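Local coordinates for protein predicted ATPase of the ABC class (Vibrio vulnificus, PDB 5D6A) that probably binds and hydrolyses ATP, as expected of an ABC-class ATPase, and is captured here with the non-hydrolysable analogue AMP-PNP, at residues Ala42-Lys47 and Asp60-Asp65; Ala70-Ala75 and Arg141-Leu146; Phe101-Phe106 and Ile116-His121. All coordinates share one frame; numbering follows the deposited sequence.

Interaction 1 (Ala42-Lys47 and Asp60-Asp65); sequences AYQQIK and DHIQSD
The contact is set by chi1 of Ile62 (-59°), a bend in Gln44 and a threefold curl of Lys47. That torsion places Ile62 CG2 anti to its own backbone N and CG1 beside that nitrogen, which gives the short turn at Ala42-Lys47 two branches to rest on. Ile62 CG2 meets the start of the Tyr43 side chain, 3.5 Å from Tyr43 CB. Ile62 CG1 lies 3.8 Å from Tyr43 O, the carbonyl oxygen that also accepts the 3-10 bond from Ile46 N (2.8 Å), so the isoleucine packs against a backbone already closed on itself. The Tyr43 ring leads away from Ile62.

The bent chain of Gln44 swings its amide back over Ile62: Gln44 NE2 stands 3.6 Å from Ile62 CB, and the two side chains run antiparallel past one another. Lys47 starts with CG anti to the backbone N (chi1 -171°) and then curls at each of its three remaining torsions. The curl carries the methylenes over the strand end, with Lys47 CE 3.7 Å from Ile62 CG1. Its ammonium gains no clear bond there, since Lys47 NZ lies 3.3 Å from Asp60 O at a poor angle. The evidence is therefore of a contact centred on Ile62, flanked by the Gln44 amide and the Lys47 methylenes.

Outside the two segments, Tyr43 OH is hydrogen-bonded to Pro147 O, and Asp60 OD2 forms a salt bridge with Arg74 on strand 71-78. Ile46 turns to Leu28 and Leu32 of helix 23-33, while Ala42 and Tyr43 touch Ile153 of strand 152-153. The turn, which precedes strand 48-51, thus lies between helix 23-33 and the end of strand 56-61.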
loop_
_atom_site.group_PDB
_atom_site.type_symbol
_atom_site.label_atom_id
_atom_site.label_comp_id
_atom_site.label_asym_id
_atom_site.label_seq_id
_atom_site.Cartn_x
_atom_site.Cartn_y
_atom_site.Cartn_z
ATOM N N ALA A 42 7.262 -38.580 0.406
ATOM C CA ALA A 42 8.482 -39.340 0.113
ATOM C C ALA A 42 9.669 -38.501 -0.387
ATOM O O ALA A 42 10.815 -38.936 -0.270
ATOM C CB ALA A 42 8.179 -40.462 -0.872
ATOM N N TYR A 43 9.410 -37.317 -0.946
ATOM C CA TYR A 43 10.510 -36.457 -1.412
ATOM C C TYR A 43 11.515 -36.126 -0.301
ATOM O O TYR A 43 12.667 -35.801 -0.586
ATOM C CB TYR A 43 10.004 -35.151 -2.040
ATOM C CG TYR A 43 9.613 -35.235 -3.504
ATOM C CD1 TYR A 43 10.578 -35.452 -4.484
ATOM C CD2 TYR A 43 8.301 -35.022 -3.917
ATOM C CE1 TYR A 43 10.242 -35.504 -5.825
ATOM C CE2 TYR A 43 7.957 -35.068 -5.259
ATOM C CZ TYR A 43 8.931 -35.310 -6.208
ATOM O OH TYR A 43 8.598 -35.356 -7.542
ATOM N N GLN A 44 11.077 -36.204 0.955
ATOM C CA GLN A 44 11.953 -35.936 2.100
ATOM C C GLN A 44 13.223 -36.785 2.079
ATOM O O GLN A 44 14.244 -36.391 2.640
ATOM C CB GLN A 44 11.203 -36.181 3.415
ATOM C CG GLN A 44 10.143 -35.139 3.733
ATOM C CD GLN A 44 10.741 -33.773 3.998
ATOM O OE1 GLN A 44 11.882 -33.660 4.451
ATOM N NE2 GLN A 44 9.969 -32.724 3.730
ATOM N N GLN A 45 13.152 -37.945 1.429
ATOM C CA GLN A 45 14.291 -38.859 1.333
ATOM C C GLN A 45 15.375 -38.352 0.377
ATOM O O GLN A 45 16.516 -38.807 0.429
ATOM C CB GLN A 45 13.811 -40.248 0.898
ATOM C CG GLN A 45 12.835 -40.895 1.874
ATOM C CD GLN A 45 12.296 -42.224 1.382
ATOM O OE1 GLN A 45 12.774 -42.777 0.392
ATOM N NE2 GLN A 45 11.292 -42.746 2.078
ATOM N N ILE A 46 15.012 -37.413 -0.492
ATOM C CA ILE A 46 15.944 -36.829 -1.457
ATOM C C ILE A 46 16.884 -35.839 -0.770
ATOM O O ILE A 46 17.994 -35.595 -1.242
ATOM C CB ILE A 46 15.176 -36.116 -2.596
ATOM C CG1 ILE A 46 14.254 -37.103 -3.320
ATOM C CG2 ILE A 46 16.130 -35.466 -3.584
ATOM C CD1 ILE A 46 14.965 -38.317 -3.882
ATOM N N LYS A 47 16.425 -35.280 0.348
ATOM C CA LYS A 47 17.192 -34.316 1.135
ATOM C C LYS A 47 18.640 -34.768 1.321
ATOM O O LYS A 47 18.889 -35.930 1.640
ATOM C CB LYS A 47 16.550 -34.170 2.519
ATOM C CG LYS A 47 17.121 -33.046 3.373
ATOM C CD LYS A 47 16.588 -31.694 2.940
ATOM C CE LYS A 47 15.170 -31.446 3.436
ATOM N NZ LYS A 47 15.119 -31.236 4.910
ATOM N N ASP A 60 18.291 -28.498 0.251
ATOM C CA ASP A 60 18.096 -28.058 1.638
ATOM C C ASP A 60 16.702 -28.191 2.238
ATOM O O ASP A 60 16.556 -28.710 3.344
ATOM C CB ASP A 60 18.536 -26.600 1.761
ATOM C CG ASP A 60 19.987 -26.397 1.383
ATOM O OD1 ASP A 60 20.797 -27.326 1.581
ATOM O OD2 ASP A 60 20.322 -25.297 0.902
ATOM N N HIS A 61 15.689 -27.682 1.550
ATOM C CA HIS A 61 14.327 -27.761 2.069
ATOM C C HIS A 61 13.371 -28.329 1.044
ATOM O O HIS A 61 13.249 -27.808 -0.060
ATOM C CB HIS A 61 13.832 -26.389 2.528
ATOM C CG HIS A 61 12.426 -26.405 3.042
ATOM N ND1 HIS A 61 12.108 -26.792 4.327
ATOM C CD2 HIS A 61 11.252 -26.096 2.441
ATOM C CE1 HIS A 61 10.799 -26.719 4.496
ATOM N NE2 HIS A 61 10.257 -26.297 3.367
ATOM N N ILE A 62 12.690 -29.401 1.428
ATOM C CA ILE A 62 11.725 -30.057 0.567
ATOM C C ILE A 62 10.327 -29.551 0.901
ATOM O O ILE A 62 9.867 -29.681 2.037
ATOM C CB ILE A 62 11.760 -31.589 0.761
ATOM C CG1 ILE A 62 13.155 -32.146 0.446
ATOM C CG2 ILE A 62 10.705 -32.268 -0.102
ATOM C CD1 ILE A 62 13.614 -31.926 -0.981
ATOM N N GLN A 63 9.660 -28.963 -0.088
ATOM C CA GLN A 63 8.300 -28.470 0.095
ATOM C C GLN A 63 7.389 -29.636 0.462
ATOM O O GLN A 63 7.604 -30.759 0.009
ATOM C CB GLN A 63 7.798 -27.799 -1.186
ATOM C CG GLN A 63 7.769 -28.714 -2.406
ATOM C CD GLN A 63 7.420 -27.987 -3.692
ATOM O OE1 GLN A 63 8.015 -28.240 -4.738
ATOM N NE2 GLN A 63 6.466 -27.065 -3.617
ATOM N N SER A 64 6.380 -29.366 1.284
ATOM C CA SER A 64 5.438 -30.397 1.715
ATOM C C SER A 64 4.204 -30.460 0.817
ATOM O O SER A 64 3.323 -31.293 1.026
ATOM C CB SER A 64 4.995 -30.128 3.155
ATOM O OG SER A 64 4.320 -28.884 3.253
ATOM N N ASP A 65 4.151 -29.589 -0.186
ATOM C CA ASP A 65 2.998 -29.517 -1.071
ATOM C C ASP A 65 3.394 -28.899 -2.414
ATOM O O ASP A 65 4.065 -27.868 -2.439
ATOM C CB ASP A 65 1.924 -28.653 -0.393
ATOM C CG ASP A 65 0.675 -28.471 -1.244
ATOM O OD1 ASP A 65 0.274 -29.421 -1.949
ATOM O OD2 ASP A 65 0.076 -27.373 -1.179
#

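Interaction 2 (Ala70-Ala75 and Arg141-Leu146); sequences ASRFRA and RFRVNL
Phe73 reaches across to the Arg141-Leu146 segment and can be traced atom by atom. Its CB rests 3.5 Å from CE2 of Phe142, its hydrogen-bonded pair partner. From there chi1 of -79° sets CG beside the backbone N and lays the ring along the neighbouring strand toward Val144. CG and CD1 sit under Val144 CG2, which stands 3.7 Å from the ring centroid and only 18° off the ring normal, a CH-pi contact over the face. Farther out, Phe73 CE1 lies 3.5 Å from Val144 CB. At the tip, Phe73 CZ is still near Val144 CB and, more loosely, 4.4 Å from Leu146 CD2.

The backbones explain this register. Phe73 N donates to Phe142 O at 2.8 Å with an N-H...O angle of 166°, and Phe142 N returns a bond to Phe73 O at 3.1 Å. Val144 N binds Ser71 O at 2.7 Å, whereas the reciprocal bond from Ser71 N is weak.

On the other face, Arg72 and Arg143 run side by side, and both form salt bridges to Asp550, which probably offsets the like charges. Arg74 and Arg141 lie alongside, Arg74 CG 3.8 Å from Arg141 CG; they share Glu139, while Arg74 NE also salt-bridges Asp60 and Arg141 NH1 bonds His548 O.

The face of Phe73, Phe142 and Val144, with Ser71, is mostly apolar. Alternating hydrogen-bonded and non-hydrogen-bonded pairs are those of an antiparallel beta ladder, here joining strands 71-78 and 137-144, with this face packed on helix 155-172.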
loop_
_atom_site.group_PDB
_atom_site.type_symbol
_atom_site.label_atom_id
_atom_site.label_comp_id
_atom_site.label_asym_id
_atom_site.label_seq_id
_atom_site.Cartn_x
_atom_site.Cartn_y
_atom_site.Cartn_z
ATOM N N ALA A 70 8.263 -23.455 -3.439
ATOM C CA ALA A 70 9.142 -24.454 -4.056
ATOM C C ALA A 70 10.315 -24.889 -3.176
ATOM O O ALA A 70 10.766 -24.148 -2.303
ATOM C CB ALA A 70 9.654 -23.944 -5.396
ATOM N N SER A 71 10.797 -26.103 -3.422
ATOM C CA SER A 71 11.918 -26.657 -2.672
ATOM C C SER A 71 13.192 -25.887 -2.979
ATOM O O SER A 71 13.450 -25.541 -4.132
ATOM C CB SER A 71 12.119 -28.134 -3.014
ATOM O OG SER A 71 10.990 -28.900 -2.647
ATOM N N ARG A 72 13.986 -25.632 -1.941
ATOM C CA ARG A 72 15.230 -24.882 -2.077
ATOM C C ARG A 72 16.411 -25.786 -2.437
ATOM O O ARG A 72 16.601 -26.850 -1.840
ATOM C CB ARG A 72 15.545 -24.142 -0.778
ATOM C CG ARG A 72 14.462 -23.183 -0.309
ATOM C CD ARG A 72 14.924 -22.453 0.939
ATOM N NE ARG A 72 13.924 -21.534 1.485
ATOM C CZ ARG A 72 13.744 -20.271 1.095
ATOM N NH1 ARG A 72 14.475 -19.742 0.117
ATOM N NH2 ARG A 72 12.810 -19.532 1.679
ATOM N N PHE A 73 17.193 -25.341 -3.419
ATOM C CA PHE A 73 18.377 -26.052 -3.901
ATOM C C PHE A 73 19.586 -25.119 -3.917
ATOM O O PHE A 73 19.437 -23.900 -3.952
ATOM C CB PHE A 73 18.145 -26.561 -5.329
ATOM C CG PHE A 73 17.323 -27.817 -5.416
ATOM C CD1 PHE A 73 15.995 -27.835 -5.009
ATOM C CD2 PHE A 73 17.866 -28.971 -5.970
ATOM C CE1 PHE A 73 15.242 -28.994 -5.109
ATOM C CE2 PHE A 73 17.113 -30.129 -6.081
ATOM C CZ PHE A 73 15.799 -30.141 -5.650
ATOM N N ARG A 74 20.779 -25.703 -3.881
ATOM C CA ARG A 74 22.024 -24.943 -3.959
ATOM C C ARG A 74 23.033 -25.756 -4.742
ATOM O O ARG A 74 23.017 -26.983 -4.690
ATOM C CB ARG A 74 22.590 -24.612 -2.575
ATOM C CG ARG A 74 21.690 -23.733 -1.724
ATOM C CD ARG A 74 22.354 -23.306 -0.423
ATOM N NE ARG A 74 22.741 -24.440 0.420
ATOM C CZ ARG A 74 23.967 -24.960 0.503
ATOM N NH1 ARG A 74 24.984 -24.450 -0.185
ATOM N NH2 ARG A 74 24.181 -25.996 1.303
ATOM N N ALA A 75 23.906 -25.074 -5.473
ATOM C CA ALA A 75 24.926 -25.747 -6.268
ATOM C C ALA A 75 26.251 -25.021 -6.128
ATOM O O ALA A 75 26.295 -23.794 -6.149
ATOM C CB ALA A 75 24.507 -25.808 -7.725
ATOM N N ARG A 141 22.090 -20.384 -5.706
ATOM C CA ARG A 141 20.969 -20.714 -4.843
ATOM C C ARG A 141 19.692 -20.440 -5.614
ATOM O O ARG A 141 19.528 -19.365 -6.190
ATOM C CB ARG A 141 21.014 -19.907 -3.555
ATOM C CG ARG A 141 22.266 -20.149 -2.729
ATOM C CD ARG A 141 22.153 -19.472 -1.378
ATOM N NE ARG A 141 23.342 -19.664 -0.560
ATOM C CZ ARG A 141 23.532 -19.093 0.626
ATOM N NH1 ARG A 141 22.614 -18.279 1.141
ATOM N NH2 ARG A 141 24.650 -19.327 1.296
ATOM N N PHE A 142 18.792 -21.418 -5.622
ATOM C CA PHE A 142 17.555 -21.315 -6.378
ATOM C C PHE A 142 16.510 -22.301 -5.869
ATOM O O PHE A 142 16.772 -23.078 -4.950
ATOM C CB PHE A 142 17.858 -21.583 -7.859
ATOM C CG PHE A 142 18.628 -22.849 -8.091
ATOM C CD1 PHE A 142 20.015 -22.844 -8.063
ATOM C CD2 PHE A 142 17.969 -24.049 -8.317
ATOM C CE1 PHE A 142 20.732 -24.009 -8.264
ATOM C CE2 PHE A 142 18.680 -25.218 -8.518
ATOM C CZ PHE A 142 20.064 -25.198 -8.491
ATOM N N ARG A 143 15.326 -22.260 -6.475
ATOM C CA ARG A 143 14.230 -23.148 -6.101
ATOM C C ARG A 143 13.898 -24.128 -7.223
ATOM O O ARG A 143 14.195 -23.876 -8.391
ATOM C CB ARG A 143 12.984 -22.334 -5.768
ATOM C CG ARG A 143 13.123 -21.399 -4.579
ATOM C CD ARG A 143 11.839 -20.606 -4.412
ATOM N NE ARG A 143 11.829 -19.738 -3.234
ATOM C CZ ARG A 143 11.377 -20.087 -2.027
ATOM N NH1 ARG A 143 10.896 -21.309 -1.797
ATOM N NH2 ARG A 143 11.412 -19.204 -1.035
ATOM N N VAL A 144 13.287 -25.250 -6.851
ATOM C CA VAL A 144 12.870 -26.275 -7.807
ATOM C C VAL A 144 11.506 -26.816 -7.384
ATOM O O VAL A 144 11.394 -27.510 -6.374
ATOM C CB VAL A 144 13.875 -27.443 -7.890
ATOM C CG1 VAL A 144 13.356 -28.542 -8.812
ATOM C CG2 VAL A 144 15.235 -26.946 -8.359
ATOM N N ASN A 145 10.473 -26.487 -8.151
ATOM C CA ASN A 145 9.126 -26.947 -7.851
ATOM C C ASN A 145 8.989 -28.419 -8.248
ATOM O O ASN A 145 8.819 -28.743 -9.423
ATOM C CB ASN A 145 8.098 -26.081 -8.585
ATOM C CG ASN A 145 6.674 -26.373 -8.160
ATOM O OD1 ASN A 145 6.423 -27.238 -7.322
ATOM N ND2 ASN A 145 5.730 -25.641 -8.731
ATOM N N LEU A 146 9.072 -29.301 -7.254
ATOM C CA LEU A 146 8.990 -30.746 -7.485
ATOM C C LEU A 146 7.602 -31.157 -7.995
ATOM O O LEU A 146 6.590 -30.821 -7.376
ATOM C CB LEU A 146 9.346 -31.502 -6.201
ATOM C CG LEU A 146 10.748 -31.219 -5.641
ATOM C CD1 LEU A 146 10.950 -31.916 -4.306
ATOM C CD2 LEU A 146 11.829 -31.636 -6.627
#

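Interaction 3 (Phe101-Phe106 and Ile116-His121); sequences FIARSF and IAISLH
Ile118 is the main bump here, and it settles into the hollow between Ala103 and Phe106, residues on successive turns of the helix. The small methyl of Ala103 makes the hollow: Ile118 CD1 rests 4.0 Å from Ala103 CB, low enough to meet the helix backbone as well. The CG2 branch of Ile118 fills the adjoining part, 3.6 Å from Ala103 O, and also touches the rim of the aromatic ring at its edge, 4.0 Å from Phe106 CD1. With CG1 anti to the backbone N (chi1 -169°), both branches of the isoleucine bear on Ala103 and reach Phe106 CD1.

Phe106 forms the taller wall. Its CG is anti to the backbone N (chi1 -179°), which sends the ring out from the helix toward the strand. Beyond Ile118 the ring meets a second bump, as Ile116 CG2 lies 3.8 Å from Phe106 CE1; these two side chains cross at about a right angle.

On the opposite flank of Ile118, Leu120 sets one methyl on the helix surface. Leu120 CD2 approaches Ala103 O at 3.7 Å and Arg104 CG at 3.9 Å, so it fits the shallow groove between the alanine and the aliphatic stem of the arginine. No hydrogen bond joins the segments; the fit rests on methyls of branched side chains against helix, stem and ring. The Arg104 guanidinium instead binds Asp100 through NE and Gly122 O through NH1.

Around this, Phe106 and Ile116 both pack on Phe169 of helix 155-172, and Ala103 touches Val131 of strand 131-133. Helix 92-109 therefore lies against strand 116-117 and the chain that follows it, with helix 155-172 beside both.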
loop_
_atom_site.group_PDB
_atom_site.type_symbol
_atom_site.label_atom_id
_atom_site.label_comp_id
_atom_site.label_asym_id
_atom_site.label_seq_id
_atom_site.Cartn_x
_atom_site.Cartn_y
_atom_site.Cartn_z
ATOM N N PHE A 101 24.998 -10.955 -13.372
ATOM C CA PHE A 101 24.935 -11.434 -14.748
ATOM C C PHE A 101 24.761 -12.954 -14.792
ATOM O O PHE A 101 24.005 -13.472 -15.613
ATOM C CB PHE A 101 26.194 -11.014 -15.514
ATOM C CG PHE A 101 26.146 -11.329 -16.986
ATOM C CD1 PHE A 101 25.616 -10.415 -17.887
ATOM C CD2 PHE A 101 26.630 -12.534 -17.470
ATOM C CE1 PHE A 101 25.571 -10.698 -19.240
ATOM C CE2 PHE A 101 26.586 -12.823 -18.819
ATOM C CZ PHE A 101 26.056 -11.905 -19.706
ATOM N N ILE A 102 25.459 -13.658 -13.903
ATOM C CA ILE A 102 25.370 -15.121 -13.821
ATOM C C ILE A 102 23.958 -15.577 -13.428
ATOM O O ILE A 102 23.455 -16.571 -13.948
ATOM C CB ILE A 102 26.423 -15.688 -12.845
ATOM C CG1 ILE A 102 27.816 -15.578 -13.472
ATOM C CG2 ILE A 102 26.139 -17.148 -12.521
ATOM C CD1 ILE A 102 28.949 -15.917 -12.528
ATOM N N ALA A 103 23.326 -14.842 -12.515
ATOM C CA ALA A 103 21.966 -15.158 -12.079
ATOM C C ALA A 103 20.977 -14.981 -13.230
ATOM O O ALA A 103 20.081 -15.805 -13.420
ATOM C CB ALA A 103 21.568 -14.276 -10.909
ATOM N N ARG A 104 21.150 -13.904 -13.996
ATOM C CA ARG A 104 20.278 -13.614 -15.135
ATOM C C ARG A 104 20.498 -14.609 -16.268
ATOM O O ARG A 104 19.558 -14.963 -16.972
ATOM C CB ARG A 104 20.505 -12.191 -15.641
ATOM C CG ARG A 104 20.225 -11.116 -14.606
ATOM C CD ARG A 104 20.499 -9.733 -15.167
ATOM N NE ARG A 104 20.440 -8.712 -14.123
ATOM C CZ ARG A 104 19.328 -8.112 -13.705
ATOM N NH1 ARG A 104 18.146 -8.413 -14.234
ATOM N NH2 ARG A 104 19.401 -7.198 -12.745
ATOM N N SER A 105 21.744 -15.043 -16.445
ATOM C CA SER A 105 22.070 -16.029 -17.472
ATOM C C SER A 105 21.431 -17.363 -17.115
ATOM O O SER A 105 20.883 -18.047 -17.974
ATOM C CB SER A 105 23.584 -16.202 -17.607
ATOM O OG SER A 105 24.195 -15.017 -18.078
ATOM N N PHE A 106 21.506 -17.719 -15.835
ATOM C CA PHE A 106 20.923 -18.958 -15.338
ATOM C C PHE A 106 19.405 -18.939 -15.514
ATOM O O PHE A 106 18.800 -19.960 -15.839
ATOM C CB PHE A 106 21.272 -19.150 -13.862
ATOM C CG PHE A 106 20.737 -20.423 -13.273
ATOM C CD1 PHE A 106 19.466 -20.466 -12.715
ATOM C CD2 PHE A 106 21.504 -21.576 -13.270
ATOM C CE1 PHE A 106 18.970 -21.639 -12.168
ATOM C CE2 PHE A 106 21.013 -22.752 -12.724
ATOM C CZ PHE A 106 19.745 -22.784 -12.173
ATOM N N ILE A 116 12.169 -24.692 -12.426
ATOM C CA ILE A 116 13.358 -24.075 -11.859
ATOM C C ILE A 116 13.158 -22.568 -11.813
ATOM O O ILE A 116 12.611 -21.981 -12.745
ATOM C CB ILE A 116 14.604 -24.398 -12.701
ATOM C CG1 ILE A 116 14.821 -25.914 -12.750
ATOM C CG2 ILE A 116 15.832 -23.692 -12.134
ATOM C CD1 ILE A 116 15.969 -26.348 -13.635
ATOM N N ALA A 117 13.600 -21.948 -10.725
ATOM C CA ALA A 117 13.470 -20.506 -10.565
ATOM C C ALA A 117 14.578 -19.941 -9.685
ATOM O O ALA A 117 14.921 -20.523 -8.660
ATOM C CB ALA A 117 12.109 -20.162 -9.979
ATOM N N ILE A 118 15.132 -18.808 -10.108
ATOM C CA ILE A 118 16.180 -18.117 -9.366
ATOM C C ILE A 118 15.695 -16.689 -9.115
ATOM O O ILE A 118 14.995 -16.109 -9.947
ATOM C CB ILE A 118 17.526 -18.129 -10.124
ATOM C CG1 ILE A 118 18.657 -17.638 -9.217
ATOM C CG2 ILE A 118 17.446 -17.304 -11.403
ATOM C CD1 ILE A 118 20.030 -17.768 -9.837
ATOM N N SER A 119 16.066 -16.126 -7.971
ATOM C CA SER A 119 15.607 -14.791 -7.591
ATOM C C SER A 119 16.346 -13.656 -8.318
ATOM O O SER A 119 17.537 -13.433 -8.094
ATOM C CB SER A 119 15.734 -14.621 -6.074
ATOM O OG SER A 119 15.115 -13.424 -5.639
ATOM N N LEU A 120 15.625 -12.950 -9.192
ATOM C CA LEU A 120 16.176 -11.808 -9.932
ATOM C C LEU A 120 15.667 -10.529 -9.293
ATOM O O LEU A 120 14.680 -10.553 -8.558
ATOM C CB LEU A 120 15.773 -11.852 -11.404
ATOM C CG LEU A 120 16.275 -13.053 -12.203
ATOM C CD1 LEU A 120 15.720 -13.006 -13.620
ATOM C CD2 LEU A 120 17.796 -13.097 -12.213
ATOM N N HIS A 121 16.318 -9.409 -9.596
ATOM C CA HIS A 121 15.964 -8.133 -8.972
ATOM C C HIS A 121 15.605 -7.028 -9.959
ATOM O O HIS A 121 15.923 -5.857 -9.734
ATOM C CB HIS A 121 17.114 -7.698 -8.067
ATOM C CG HIS A 121 17.593 -8.794 -7.173
ATOM N ND1 HIS A 121 18.608 -9.652 -7.537
ATOM C CD2 HIS A 121 17.158 -9.217 -5.963
ATOM C CE1 HIS A 121 18.797 -10.537 -6.577
ATOM N NE2 HIS A 121 17.931 -10.295 -5.609
#

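Following the chain from its N terminus, interaction 1 comes first and closes a short loop of 12 residues, which holds strand 48-51 and most of strand 56-61. Interaction 2 opens afterwards and spans 65 residues before strand 137-144 returns to strand 71-78. Interaction 3 falls wholly within that span, pairing helix 92-109 with the 116-121 chain after only nine residues. None of the loops cross. The three are physically coupled: a probable hydrogen bond between Gln63 N and Ser71 OG joins interactions 1 and 2, and another from Arg143 N to Ala117 O joins 2 and 3. Together they tie the 42-47 turn, one antiparallel sheet and helix 92-109 into a single unit.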